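Local coordinates for uncharacterized protein (Actinomyces odontolyticus, PDB 4MJG) that is of unknown function but belongs to the DUF4853 family and is probably a membrane-anchored lipoprotein, at residues L44-P50 / V66-A72; I18-I22 / F149-S153. All blocks are in the same frame, centred on the assembly; numbering follows the deposited sequence.

Interaction 1 (L44-P50 / V66-A72); sequences LTVMGLP and VGYTTVA
T45 and V71 face each other as a hydrogen-bonded pair in the antiparallel hairpin of strands 44-55 and 62-73, in the middle of the main sheet, where 127-133 and 176-181 continue it beyond either strand. T45 N reaches V71 O at 2.8 Å, and V71 N returns the bond to T45 O. A classic beta bulge follows: M47 and G48 both face T69, whose O accepts M47 N at 2.8 Å and G48 N at 3.1 Å, while T69 N bonds back to G48 O. M47, a selenomethionine, starts toward the partner strand, with CB and CG beside V71 CG2, and its end then leads away. Beside and beyond the bulge the Y68 ring fills the contact. P50 CD sits over the centre of one face, 3.4 Å from the ring centroid, a CH-pi contact, while V46 CG1 meets the ring edge 3.8 Å from CD1. The OH of Y68 bonds to P152 O. An alanine at Y68 is likely to leave P50 CD without the ring face it rests on and P152 O without this partner. Backbone bonds thus run from T45 and V71 through the bulge; beyond G48 and T69, packing of L49 and P50 on the ring takes their place.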
loop_
_atom_site.group_PDB
_atom_site.type_symbol
_atom_site.label_atom_id
_atom_site.label_comp_id
_atom_site.label_asym_id
_atom_site.label_seq_id
_atom_site.Cartn_x
_atom_site.Cartn_y
_atom_site.Cartn_z
ATOM N N LEU A 44 5.835 -6.391 10.431
ATOM C CA LEU A 44 4.524 -5.940 9.968
ATOM C C LEU A 44 3.465 -7.008 10.224
ATOM O O LEU A 44 3.728 -8.198 10.075
ATOM C CB LEU A 44 4.561 -5.637 8.468
ATOM C CG LEU A 44 5.428 -4.478 7.979
ATOM C CD1 LEU A 44 5.473 -4.462 6.461
ATOM C CD2 LEU A 44 4.910 -3.146 8.500
ATOM N N THR A 45 2.271 -6.570 10.602
ATOM C CA THR A 45 1.097 -7.436 10.693
ATOM C C THR A 45 0.251 -7.207 9.445
ATOM O O THR A 45 0.057 -6.064 9.036
ATOM C CB THR A 45 0.260 -7.092 11.933
ATOM O OG1 THR A 45 1.087 -7.161 13.099
ATOM C CG2 THR A 45 -0.909 -8.053 12.090
ATOM N N VAL A 46 -0.250 -8.274 8.832
ATOM C CA VAL A 46 -1.059 -8.130 7.617
ATOM C C VAL A 46 -2.519 -7.901 8.008
ATOM O O VAL A 46 -3.217 -8.829 8.432
ATOM C CB VAL A 46 -0.924 -9.347 6.684
ATOM C CG1 VAL A 46 -1.713 -9.130 5.402
ATOM C CG2 VAL A 46 0.544 -9.608 6.371
HETATM N N MSE A 47 -2.960 -6.655 7.855
HETATM C CA MSE A 47 -4.286 -6.214 8.293
HETATM C C MSE A 47 -5.331 -6.499 7.251
HETATM O O MSE A 47 -6.482 -6.775 7.584
HETATM C CB MSE A 47 -4.271 -4.697 8.531
HETATM C CG MSE A 47 -4.793 -4.287 9.904
HETATM SE SE MSE A 47 -6.731 -4.608 10.024
HETATM C CE MSE A 47 -7.247 -3.058 8.911
ATOM N N GLY A 48 -4.949 -6.396 5.979
ATOM C CA GLY A 48 -5.883 -6.566 4.878
ATOM C C GLY A 48 -5.214 -7.175 3.664
ATOM O O GLY A 48 -4.000 -7.029 3.457
ATOM N N LEU A 49 -6.017 -7.864 2.860
ATOM C CA LEU A 49 -5.543 -8.474 1.633
ATOM C C LEU A 49 -5.865 -7.560 0.461
ATOM O O LEU A 49 -6.821 -6.787 0.527
ATOM C CB LEU A 49 -6.210 -9.834 1.442
ATOM C CG LEU A 49 -5.871 -10.875 2.503
ATOM C CD1 LEU A 49 -6.608 -12.174 2.223
ATOM C CD2 LEU A 49 -4.368 -11.114 2.564
ATOM N N PRO A 50 -5.077 -7.652 -0.623
ATOM C CA PRO A 50 -5.296 -6.789 -1.771
ATOM C C PRO A 50 -6.518 -7.216 -2.559
ATOM O O PRO A 50 -6.935 -8.376 -2.495
ATOM C CB PRO A 50 -4.041 -7.005 -2.605
ATOM C CG PRO A 50 -3.683 -8.423 -2.338
ATOM C CD PRO A 50 -4.023 -8.650 -0.892
ATOM N N VAL A 66 -6.106 -1.924 -4.956
ATOM C CA VAL A 66 -5.792 -1.653 -3.563
ATOM C C VAL A 66 -4.866 -2.773 -3.108
ATOM O O VAL A 66 -5.204 -3.949 -3.240
ATOM C CB VAL A 66 -7.064 -1.653 -2.686
ATOM C CG1 VAL A 66 -6.708 -1.521 -1.213
ATOM C CG2 VAL A 66 -8.019 -0.545 -3.118
ATOM N N GLY A 67 -3.704 -2.417 -2.575
ATOM C CA GLY A 67 -2.706 -3.415 -2.184
ATOM C C GLY A 67 -2.930 -3.974 -0.793
ATOM O O GLY A 67 -3.976 -3.749 -0.176
ATOM N N TYR A 68 -1.940 -4.714 -0.301
ATOM C CA TYR A 68 -1.967 -5.210 1.072
ATOM C C TYR A 68 -2.010 -4.038 2.019
ATOM O O TYR A 68 -1.481 -2.966 1.719
ATOM C CB TYR A 68 -0.728 -6.047 1.381
ATOM C CG TYR A 68 -0.795 -7.461 0.859
ATOM C CD1 TYR A 68 -1.326 -8.489 1.634
ATOM C CD2 TYR A 68 -0.311 -7.772 -0.398
ATOM C CE1 TYR A 68 -1.385 -9.787 1.164
ATOM C CE2 TYR A 68 -0.366 -9.061 -0.876
ATOM C CZ TYR A 68 -0.906 -10.064 -0.089
ATOM O OH TYR A 68 -0.960 -11.341 -0.572
ATOM N N THR A 69 -2.668 -4.236 3.153
ATOM C CA THR A 69 -2.626 -3.269 4.230
ATOM C C THR A 69 -1.809 -3.905 5.342
ATOM O O THR A 69 -2.167 -4.972 5.824
ATOM C CB THR A 69 -4.034 -2.935 4.733
ATOM O OG1 THR A 69 -4.821 -2.406 3.649
ATOM C CG2 THR A 69 -3.969 -1.921 5.861
ATOM N N THR A 70 -0.689 -3.281 5.701
ATOM C CA THR A 70 0.166 -3.800 6.768
ATOM C C THR A 70 0.292 -2.799 7.894
ATOM O O THR A 70 0.190 -1.592 7.678
ATOM C CB THR A 70 1.573 -4.176 6.266
ATOM O OG1 THR A 70 2.247 -3.019 5.759
ATOM C CG2 THR A 70 1.480 -5.219 5.181
ATOM N N VAL A 71 0.527 -3.315 9.098
ATOM C CA VAL A 71 0.532 -2.507 10.307
ATOM C C VAL A 71 1.820 -2.718 11.093
ATOM O O VAL A 71 2.172 -3.848 11.425
ATOM C CB VAL A 71 -0.680 -2.849 11.196
ATOM C CG1 VAL A 71 -0.620 -2.092 12.515
ATOM C CG2 VAL A 71 -1.965 -2.505 10.463
ATOM N N ALA A 72 2.511 -1.618 11.385
ATOM C CA ALA A 72 3.708 -1.638 12.210
ATOM C C ALA A 72 3.389 -0.981 13.542
ATOM O O ALA A 72 2.392 -0.278 13.652
ATOM C CB ALA A 72 4.830 -0.882 11.518
#

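Interaction 2 (I18-I22 / F149-S153)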
loop_
_atom_site.group_PDB
_atom_site.type_symbol
_atom_site.label_atom_id
_atom_site.label_comp_id
_atom_site.label_asym_id
_atom_site.label_seq_id
_atom_site.Cartn_x
_atom_site.Cartn_y
_atom_site.Cartn_z
ATOM N N ILE A 18 -3.668 -2.958 -15.937
ATOM C CA ILE A 18 -3.889 -3.460 -14.581
ATOM C C ILE A 18 -3.054 -4.709 -14.282
ATOM O O ILE A 18 -2.474 -4.826 -13.203
ATOM C CB ILE A 18 -5.395 -3.741 -14.326
ATOM C CG1 ILE A 18 -5.638 -4.221 -12.889
ATOM C CG2 ILE A 18 -5.957 -4.749 -15.325
ATOM C CD1 ILE A 18 -5.302 -3.196 -11.828
ATOM N N GLU A 19 -2.978 -5.620 -15.249
ATOM C CA GLU A 19 -2.246 -6.873 -15.076
ATOM C C GLU A 19 -0.739 -6.644 -14.994
ATOM O O GLU A 19 -0.051 -7.305 -14.213
ATOM C CB GLU A 19 -2.571 -7.832 -16.221
ATOM C CG GLU A 19 -4.026 -8.287 -16.249
ATOM C CD GLU A 19 -4.634 -8.224 -17.640
ATOM O OE1 GLU A 19 -4.748 -7.102 -18.193
ATOM O OE2 GLU A 19 -5.000 -9.296 -18.173
ATOM N N GLU A 20 -0.235 -5.713 -15.804
ATOM C CA GLU A 20 1.180 -5.342 -15.777
ATOM C C GLU A 20 1.526 -4.681 -14.453
ATOM O O GLU A 20 2.616 -4.889 -13.910
ATOM C CB GLU A 20 1.496 -4.387 -16.936
ATOM C CG GLU A 20 2.941 -3.892 -17.016
ATOM C CD GLU A 20 3.917 -4.932 -17.538
ATOM O OE1 GLU A 20 3.519 -6.091 -17.767
ATOM O OE2 GLU A 20 5.103 -4.579 -17.720
ATOM N N TYR A 21 0.591 -3.885 -13.941
ATOM C CA TYR A 21 0.789 -3.165 -12.689
ATOM C C TYR A 21 0.827 -4.128 -11.509
ATOM O O TYR A 21 1.707 -4.039 -10.643
ATOM C CB TYR A 21 -0.329 -2.154 -12.491
ATOM C CG TYR A 21 -0.050 -1.105 -11.442
ATOM C CD1 TYR A 21 -0.399 -1.307 -10.111
ATOM C CD2 TYR A 21 0.529 0.108 -11.790
ATOM C CE1 TYR A 21 -0.162 -0.331 -9.152
ATOM C CE2 TYR A 21 0.768 1.090 -10.842
ATOM C CZ TYR A 21 0.425 0.869 -9.526
ATOM O OH TYR A 21 0.661 1.856 -8.597
ATOM N N ILE A 22 -0.130 -5.048 -11.486
ATOM C CA ILE A 22 -0.171 -6.091 -10.464
ATOM C C ILE A 22 1.121 -6.910 -10.479
ATOM O O ILE A 22 1.712 -7.190 -9.428
ATOM C CB ILE A 22 -1.393 -7.011 -10.672
ATOM C CG1 ILE A 22 -2.671 -6.268 -10.263
ATOM C CG2 ILE A 22 -1.252 -8.290 -9.861
ATOM C CD1 ILE A 22 -3.955 -6.949 -10.678
ATOM N N PHE A 149 -8.844 -10.979 -11.985
ATOM C CA PHE A 149 -7.388 -10.803 -11.945
ATOM C C PHE A 149 -6.739 -11.486 -10.757
ATOM O O PHE A 149 -7.114 -11.231 -9.620
ATOM C CB PHE A 149 -7.041 -9.323 -11.883
ATOM C CG PHE A 149 -7.645 -8.517 -12.990
ATOM C CD1 PHE A 149 -7.140 -8.603 -14.279
ATOM C CD2 PHE A 149 -8.717 -7.674 -12.744
ATOM C CE1 PHE A 149 -7.694 -7.861 -15.300
ATOM C CE2 PHE A 149 -9.274 -6.929 -13.761
ATOM C CZ PHE A 149 -8.763 -7.021 -15.042
ATOM N N VAL A 150 -5.757 -12.342 -11.028
ATOM C CA VAL A 150 -4.973 -12.967 -9.967
ATOM C C VAL A 150 -4.139 -11.903 -9.279
ATOM O O VAL A 150 -3.659 -10.977 -9.926
ATOM C CB VAL A 150 -4.029 -14.083 -10.483
ATOM C CG1 VAL A 150 -4.833 -15.195 -11.137
ATOM C CG2 VAL A 150 -2.975 -13.535 -11.444
ATOM N N LEU A 151 -3.965 -12.055 -7.971
ATOM C CA LEU A 151 -3.182 -11.122 -7.168
ATOM C C LEU A 151 -2.001 -11.845 -6.537
ATOM O O LEU A 151 -2.064 -13.046 -6.297
ATOM C CB LEU A 151 -4.063 -10.517 -6.084
ATOM C CG LEU A 151 -5.137 -9.563 -6.609
ATOM C CD1 LEU A 151 -6.281 -9.430 -5.621
ATOM C CD2 LEU A 151 -4.529 -8.210 -6.931
ATOM N N PRO A 152 -0.912 -11.114 -6.266
ATOM C CA PRO A 152 0.291 -11.790 -5.808
ATOM C C PRO A 152 0.144 -12.294 -4.388
ATOM O O PRO A 152 -0.502 -11.644 -3.565
ATOM C CB PRO A 152 1.355 -10.695 -5.877
ATOM C CG PRO A 152 0.604 -9.434 -5.661
ATOM C CD PRO A 152 -0.775 -9.646 -6.221
ATOM N N SER A 153 0.739 -13.453 -4.115
ATOM C CA SER A 153 0.865 -13.953 -2.754
ATOM C C SER A 153 1.691 -12.962 -1.952
ATOM O O SER A 153 2.455 -12.174 -2.513
ATOM C CB SER A 153 1.557 -15.315 -2.746
ATOM O OG SER A 153 2.845 -15.222 -3.334
#
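I22 meets four residues of 149-153 with its two branches. CD1 reaches L151 CD2 at 4.0 Å and F149 CB at 4.1 Å, while CG2 touches P152 CD at 3.9 Å and comes within 3.6 Å of V150 O. The division of labour follows from chi1 of -73°: CG2 lies anti to the backbone N, and CG1 lies anti to the carbonyl carbon, with CD1 ending between L151 and F149. One turn earlier, I18 lays CG2 obliquely against the F149 ring, 3.6 Å from CE1. E19 approaches the same ring with the aliphatic part of its side chain, CG standing 3.7 Å from CD1. Its carboxylate plane is turned 65° from the ring plane, and the bend at chi2 takes the acid group past the ring instead of flat upon it.

This is a helix packed on an extended loop: I18 and I22 are four residues apart, project from one side of helix 18-24, and are tied along the backbone by I22 N to I18 O at 2.9 Å. The loop leads into helix 154-157, with S153 as its N-cap residue; S153 OG makes a weak hydrogen bond to E156 N.

Further out, other parts of the chain set these groups in place. The F149 ring stacks edge-to-face with Y63 of strand 62-73, and its side chain, like that of L151, touches V52 of strand 44-55. E19 OE1 is hydrogen-bonded to T139 OG1, which gives the acid a polar partner beside the apolar ring, while I18 leans on V65 and P152 packs on L26 of helix 26-31.

How the interactions relate
Interaction 1 lies about 7 Å from the centre of the chain, within the sheet itself; interaction 2, centred about 14 Å out, joins a helix and a loop beside the same hairpin. Each mixes buried and more open residues, but their chemistry differs: five backbone hydrogen bonds order the strand pair, whereas 18-22 and 149-153 meet mainly through apolar side-chain packing, with no hydrogen bond between them, over less than half the buried area (272 against 644 Å²). The two join where the hairpin loses its regular pairing. There the Y68 hydroxyl meets the P152 carbonyl, and P50 O packs near L151 CD1, coupling 149-153 to both strands.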